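Local coordinates for histidine triad protein (Bacillus subtilis, PDB 1Y23), which probably binds nucleotides and hydrolyses phosphoramidates or related nucleotide conjugates, as many histidine triad proteins do, and carries a bound zinc ion, at residues V44-H49 with K62-A67; G83-N88 with D113-V118. All blocks are in the same frame, centred on the assembly; numbering follows the deposited sequence.

After helix 8-13 and strands 21-24 and 28-32, the chain reaches strand 42-46, the first partner of contact 1. Contact 1 closes the loop that leaves this strand and returns through helix 58-62, and ties a central strand of the antiparallel sheet to the loop between helices 58-62 and 67-79. The chain runs down helix 67-79 into strand 83-90, at one edge of the sheet. Contact 2 closes the next, longer loop, which passes through strand 103-108 and comes back as strand 115-119. The two contacts follow in series and neither nest nor cross. The centres of contact 1 and contact 2 are about 20 Å apart. Both reach the same sheet and touch the second subunit.

Contact 1: residues V44-H49 with K62-A67; sequences VIPKTH and KQYFHA. With ZN (zinc ion), chain G.
Tyr-64 OH donates a hydrogen bond to the backbone oxygen Val-44 O, at 2.7 Å. It is the one hydrogen bond between the two segments. The hydroxyl sits above the carbonyl plane, 56° out of it, and so does not lie on a lone pair. The carbonyl carbon Val-44 C lies at the edge of the Tyr-64 ring, in its plane. Tyr-64 CG is anti to the backbone N (chi1 175°), which carries the ring from the loop across to the strand.

The apolar contacts gather along the same ring. From Val-44, CG1 approaches Tyr-64 CE1 at 3.6 Å. Pro-46 comes in obliquely, with its CD 3.9 Å from Tyr-64 CE1. Beyond the two segments, Tyr-101 packs edge-to-face with Tyr-64, and Met-103 touches it from the neighbouring strand 103-108.

Metal binding is found at the far end of 44-49. His-49 ND1 binds the zinc ion at 2.2 Å, and Cys-7, Cys-10 and His-100 complete the site. The ring of His-100 also packs edge-to-face with that of His-49, and its NE2 is hydrogen-bonded to Pro-46 O.

This is a buried joint between the HIT-domain sheet and the loop between helices 58-62 and 67-79. Its chemistry implies an anchor that is apolar along the ring and polar at the hydroxyl, where the strand carbonyl gives the buried phenol a partner.

Contact 2: residues G83-N88 with D113-V118; sequences GLNTLN and DGFGAV
Phe-115 reaches from strand 115-119 to strand 83-90 and meets Asn-85 and Leu-87. The two strands are not paired here: the closest CA atoms, those of Asn-85 and Phe-115, are 9.2 Å apart. Side chains alone span the distance. With chi1 at 174° the ring of Phe-115 stands opposite its own backbone N and extends toward strand 83-90.

The CD2 branch of Leu-87 does the touching, 3.9 Å from Phe-115 CE1. In Asn-85, CG lies anti to the carbonyl carbon and beside the backbone N (chi1 -42°). Asn-85 OD1 lies 3.8 Å from Phe-115 CD2, and the amide and ring planes are 63° apart. Both neighbours approach the ring obliquely. Ile-106 and Arg-108 of strand 103-108 and Val-37 of a loop also touch Phe-115.

Strand 83-90 is an edge strand of the antiparallel sheet within this chain. In the dimer it pairs antiparallel with a strand of the second subunit, so the sheet continues across the interface, as in dimeric HIT proteins of the Hint type. Residues of strand 115-119 also join a ladder with that chain. Contact 2 therefore lies at the dimer interface.

Bonds at both ends fix the rotation of the Asn-85 amide beside the aromatic ring. Its ND2 is hydrogen-bonded to Ala-94 O and Asn-89 OD1 of the second subunit. Its OD1 accepts a hydrogen bond from Arg-108 NH2 of the same chain.

Contact 1: residues V44-H49 with K62-A67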
loop_
_atom_site.group_PDB
_atom_site.type_symbol
_atom_site.label_atom_id
_atom_site.label_comp_id
_atom_site.label_asym_id
_atom_site.label_seq_id
_atom_site.Cartn_x
_atom_site.Cartn_y
_atom_site.Cartn_z
ATOM N N VAL B 44 10.020 -3.090 -1.149
ATOM C CA VAL B 44 10.566 -1.741 -1.162
ATOM C C VAL B 44 10.597 -1.272 0.283
ATOM O O VAL B 44 9.552 -1.114 0.928
ATOM C CB VAL B 44 9.688 -0.772 -1.984
ATOM C CG1 VAL B 44 10.334 0.595 -2.043
ATOM C CG2 VAL B 44 9.466 -1.316 -3.380
ATOM N N ILE B 45 11.799 -1.060 0.797
ATOM C CA ILE B 45 11.948 -0.630 2.173
ATOM C C ILE B 45 12.877 0.570 2.295
ATOM O O ILE B 45 13.690 0.826 1.413
ATOM C CB ILE B 45 12.518 -1.784 3.050
ATOM C CG1 ILE B 45 14.027 -1.923 2.841
ATOM C CG2 ILE B 45 11.866 -3.109 2.650
ATOM C CD1 ILE B 45 14.687 -2.936 3.755
ATOM N N PRO B 46 12.736 1.349 3.380
ATOM C CA PRO B 46 13.589 2.518 3.611
ATOM C C PRO B 46 14.805 1.979 4.352
ATOM O O PRO B 46 14.688 0.991 5.067
ATOM C CB PRO B 46 12.728 3.394 4.506
ATOM C CG PRO B 46 12.037 2.374 5.342
ATOM C CD PRO B 46 11.599 1.352 4.316
ATOM N N LYS B 47 15.965 2.600 4.183
ATOM C CA LYS B 47 17.154 2.121 4.871
ATOM C C LYS B 47 17.043 2.432 6.358
ATOM O O LYS B 47 17.572 1.700 7.190
ATOM C CB LYS B 47 18.410 2.758 4.272
ATOM C CG LYS B 47 18.659 2.382 2.795
ATOM C CD LYS B 47 20.029 2.868 2.298
ATOM C CE LYS B 47 20.292 2.475 0.851
ATOM N NZ LYS B 47 21.658 2.868 0.395
ATOM N N THR B 48 16.355 3.518 6.696
ATOM C CA THR B 48 16.172 3.881 8.096
ATOM C C THR B 48 15.328 2.777 8.735
ATOM O O THR B 48 14.350 2.329 8.139
ATOM C CB THR B 48 15.420 5.219 8.231
ATOM O OG1 THR B 48 16.139 6.249 7.540
ATOM C CG2 THR B 48 15.270 5.602 9.692
ATOM N N HIS B 49 15.697 2.325 9.929
ATOM C CA HIS B 49 14.916 1.276 10.567
ATOM C C HIS B 49 13.639 1.852 11.163
ATOM O O HIS B 49 13.636 2.397 12.263
ATOM C CB HIS B 49 15.731 0.555 11.653
ATOM C CG HIS B 49 15.003 -0.588 12.306
ATOM N ND1 HIS B 49 14.608 -1.718 11.621
ATOM C CD2 HIS B 49 14.618 -0.780 13.593
ATOM C CE1 HIS B 49 14.014 -2.555 12.453
ATOM N NE2 HIS B 49 14.008 -2.012 13.656
ATOM N N LYS B 62 8.813 11.424 2.337
ATOM C CA LYS B 62 9.248 12.055 1.100
ATOM C C LYS B 62 10.433 11.313 0.459
ATOM O O LYS B 62 10.505 11.194 -0.761
ATOM C CB LYS B 62 9.624 13.517 1.377
ATOM C CG LYS B 62 10.230 14.265 0.192
ATOM C CD LYS B 62 10.785 15.625 0.628
ATOM C CE LYS B 62 11.467 16.350 -0.519
ATOM N NZ LYS B 62 12.040 17.666 -0.111
ATOM N N GLN B 63 11.352 10.820 1.283
ATOM C CA GLN B 63 12.523 10.101 0.780
ATOM C C GLN B 63 12.197 8.643 0.443
ATOM O O GLN B 63 13.085 7.889 0.048
ATOM C CB GLN B 63 13.649 10.105 1.824
ATOM C CG GLN B 63 13.861 11.437 2.541
ATOM C CD GLN B 63 14.748 11.290 3.765
ATOM O OE1 GLN B 63 14.620 10.325 4.518
ATOM N NE2 GLN B 63 15.634 12.250 3.978
ATOM N N TYR B 64 10.934 8.248 0.598
ATOM C CA TYR B 64 10.541 6.870 0.340
ATOM C C TYR B 64 9.547 6.579 -0.773
ATOM O O TYR B 64 9.872 5.874 -1.728
ATOM C CB TYR B 64 9.992 6.230 1.617
ATOM C CG TYR B 64 9.459 4.836 1.392
ATOM C CD1 TYR B 64 10.315 3.742 1.327
ATOM C CD2 TYR B 64 8.092 4.620 1.183
ATOM C CE1 TYR B 64 9.827 2.459 1.053
ATOM C CE2 TYR B 64 7.590 3.344 0.905
ATOM C CZ TYR B 64 8.468 2.266 0.843
ATOM O OH TYR B 64 7.982 1.002 0.571
ATOM N N PHE B 65 8.335 7.110 -0.646
ATOM C CA PHE B 65 7.270 6.827 -1.603
ATOM C C PHE B 65 7.517 7.050 -3.088
ATOM O O PHE B 65 6.972 6.313 -3.907
ATOM C CB PHE B 65 5.989 7.571 -1.214
ATOM C CG PHE B 65 4.784 7.151 -2.027
ATOM C CD1 PHE B 65 4.281 5.853 -1.933
ATOM C CD2 PHE B 65 4.176 8.036 -2.912
ATOM C CE1 PHE B 65 3.194 5.446 -2.712
ATOM C CE2 PHE B 65 3.088 7.636 -3.695
ATOM C CZ PHE B 65 2.598 6.338 -3.593
ATOM N N HIS B 66 8.311 8.057 -3.445
ATOM C CA HIS B 66 8.550 8.321 -4.858
ATOM C C HIS B 66 9.100 7.088 -5.589
ATOM O O HIS B 66 8.814 6.870 -6.772
ATOM C CB HIS B 66 9.506 9.510 -5.048
ATOM C CG HIS B 66 10.937 9.184 -4.775
ATOM N ND1 HIS B 66 11.503 9.300 -3.524
ATOM C CD2 HIS B 66 11.902 8.673 -5.578
ATOM C CE1 HIS B 66 12.752 8.870 -3.565
ATOM N NE2 HIS B 66 13.018 8.482 -4.801
ATOM N N ALA B 67 9.880 6.273 -4.889
ATOM C CA ALA B 67 10.447 5.074 -5.500
ATOM C C ALA B 67 9.389 4.017 -5.863
ATOM O O ALA B 67 9.570 3.250 -6.816
ATOM C CB ALA B 67 11.503 4.460 -4.580
HETATM ZN ZN ZN G . 15.410 -3.172 10.222
#

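Contact 2: residues G83-N88 with D113-V118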
loop_
_atom_site.group_PDB
_atom_site.type_symbol
_atom_site.label_atom_id
_atom_site.label_comp_id
_atom_site.label_asym_id
_atom_site.label_seq_id
_atom_site.Cartn_x
_atom_site.Cartn_y
_atom_site.Cartn_z
ATOM N N GLY B 83 -2.264 -6.917 -14.033
ATOM C CA GLY B 83 -2.615 -6.117 -12.872
ATOM C C GLY B 83 -1.421 -5.977 -11.942
ATOM O O GLY B 83 -0.338 -6.486 -12.236
ATOM N N LEU B 84 -1.609 -5.288 -10.819
ATOM C CA LEU B 84 -0.527 -5.098 -9.856
ATOM C C LEU B 84 -1.047 -4.502 -8.548
ATOM O O LEU B 84 -1.905 -3.624 -8.560
ATOM C CB LEU B 84 0.563 -4.193 -10.456
ATOM C CG LEU B 84 1.743 -3.844 -9.540
ATOM C CD1 LEU B 84 3.036 -3.685 -10.335
ATOM C CD2 LEU B 84 1.413 -2.572 -8.785
ATOM N N ASN B 85 -0.544 -4.991 -7.418
ATOM C CA ASN B 85 -0.975 -4.457 -6.127
ATOM C C ASN B 85 0.222 -4.025 -5.298
ATOM O O ASN B 85 1.353 -4.439 -5.556
ATOM C CB ASN B 85 -1.732 -5.502 -5.279
ATOM C CG ASN B 85 -2.713 -6.342 -6.075
ATOM O OD1 ASN B 85 -2.337 -7.346 -6.676
ATOM N ND2 ASN B 85 -3.981 -5.943 -6.068
ATOM N N THR B 86 -0.038 -3.171 -4.314
ATOM C CA THR B 86 0.988 -2.766 -3.364
ATOM C C THR B 86 0.301 -3.071 -2.040
ATOM O O THR B 86 -0.883 -2.772 -1.855
ATOM C CB THR B 86 1.401 -1.242 -3.457
ATOM O OG1 THR B 86 0.319 -0.393 -3.041
ATOM C CG2 THR B 86 1.824 -0.888 -4.878
ATOM N N LEU B 87 1.050 -3.714 -1.151
ATOM C CA LEU B 87 0.558 -4.122 0.157
ATOM C C LEU B 87 1.570 -3.872 1.257
ATOM O O LEU B 87 2.753 -4.190 1.133
ATOM C CB LEU B 87 0.213 -5.612 0.149
ATOM C CG LEU B 87 -0.235 -6.244 1.472
ATOM C CD1 LEU B 87 -1.583 -5.671 1.895
ATOM C CD2 LEU B 87 -0.330 -7.759 1.303
ATOM N N ASN B 88 1.080 -3.311 2.348
ATOM C CA ASN B 88 1.904 -3.011 3.499
ATOM C C ASN B 88 1.203 -3.636 4.705
ATOM O O ASN B 88 0.006 -3.438 4.888
ATOM C CB ASN B 88 1.988 -1.499 3.664
ATOM C CG ASN B 88 2.563 -1.093 4.991
ATOM O OD1 ASN B 88 2.147 -0.100 5.584
ATOM N ND2 ASN B 88 3.529 -1.852 5.467
ATOM N N ASP B 113 -1.606 -16.749 -9.503
ATOM C CA ASP B 113 -1.097 -15.731 -8.592
ATOM C C ASP B 113 -1.095 -16.206 -7.152
ATOM O O ASP B 113 -2.108 -16.686 -6.642
ATOM C CB ASP B 113 -1.908 -14.435 -8.681
ATOM C CG ASP B 113 -1.674 -13.692 -9.976
ATOM O OD1 ASP B 113 -0.528 -13.726 -10.488
ATOM O OD2 ASP B 113 -2.632 -13.059 -10.471
ATOM N N GLY B 114 0.053 -16.063 -6.497
ATOM C CA GLY B 114 0.176 -16.473 -5.108
ATOM C C GLY B 114 -0.458 -15.469 -4.159
ATOM O O GLY B 114 -0.403 -15.633 -2.937
ATOM N N PHE B 115 -1.044 -14.412 -4.719
ATOM C CA PHE B 115 -1.700 -13.392 -3.905
ATOM C C PHE B 115 -3.134 -13.138 -4.344
ATOM O O PHE B 115 -3.450 -13.117 -5.536
ATOM C CB PHE B 115 -0.938 -12.058 -3.932
ATOM C CG PHE B 115 -1.666 -10.941 -3.224
ATOM C CD1 PHE B 115 -1.725 -10.902 -1.827
ATOM C CD2 PHE B 115 -2.363 -9.980 -3.951
ATOM C CE1 PHE B 115 -2.465 -9.927 -1.164
ATOM C CE2 PHE B 115 -3.107 -9.000 -3.300
ATOM C CZ PHE B 115 -3.162 -8.972 -1.899
ATOM N N GLY B 116 -3.991 -12.943 -3.352
ATOM C CA GLY B 116 -5.395 -12.684 -3.594
ATOM C C GLY B 116 -5.982 -12.056 -2.349
ATOM O O GLY B 116 -5.647 -12.448 -1.229
ATOM N N ALA B 117 -6.859 -11.083 -2.538
ATOM C CA ALA B 117 -7.469 -10.391 -1.413
ATOM C C ALA B 117 -8.897 -10.840 -1.119
ATOM O O ALA B 117 -9.802 -10.647 -1.938
ATOM C CB ALA B 117 -7.445 -8.885 -1.668
ATOM N N VAL B 118 -9.092 -11.440 0.052
ATOM C CA VAL B 118 -10.417 -11.869 0.483
ATOM C C VAL B 118 -11.150 -10.554 0.750
ATOM O O VAL B 118 -10.676 -9.738 1.542
ATOM C CB VAL B 118 -10.347 -12.684 1.800
ATOM C CG1 VAL B 118 -11.745 -12.922 2.343
ATOM C CG2 VAL B 118 -9.637 -14.010 1.561
#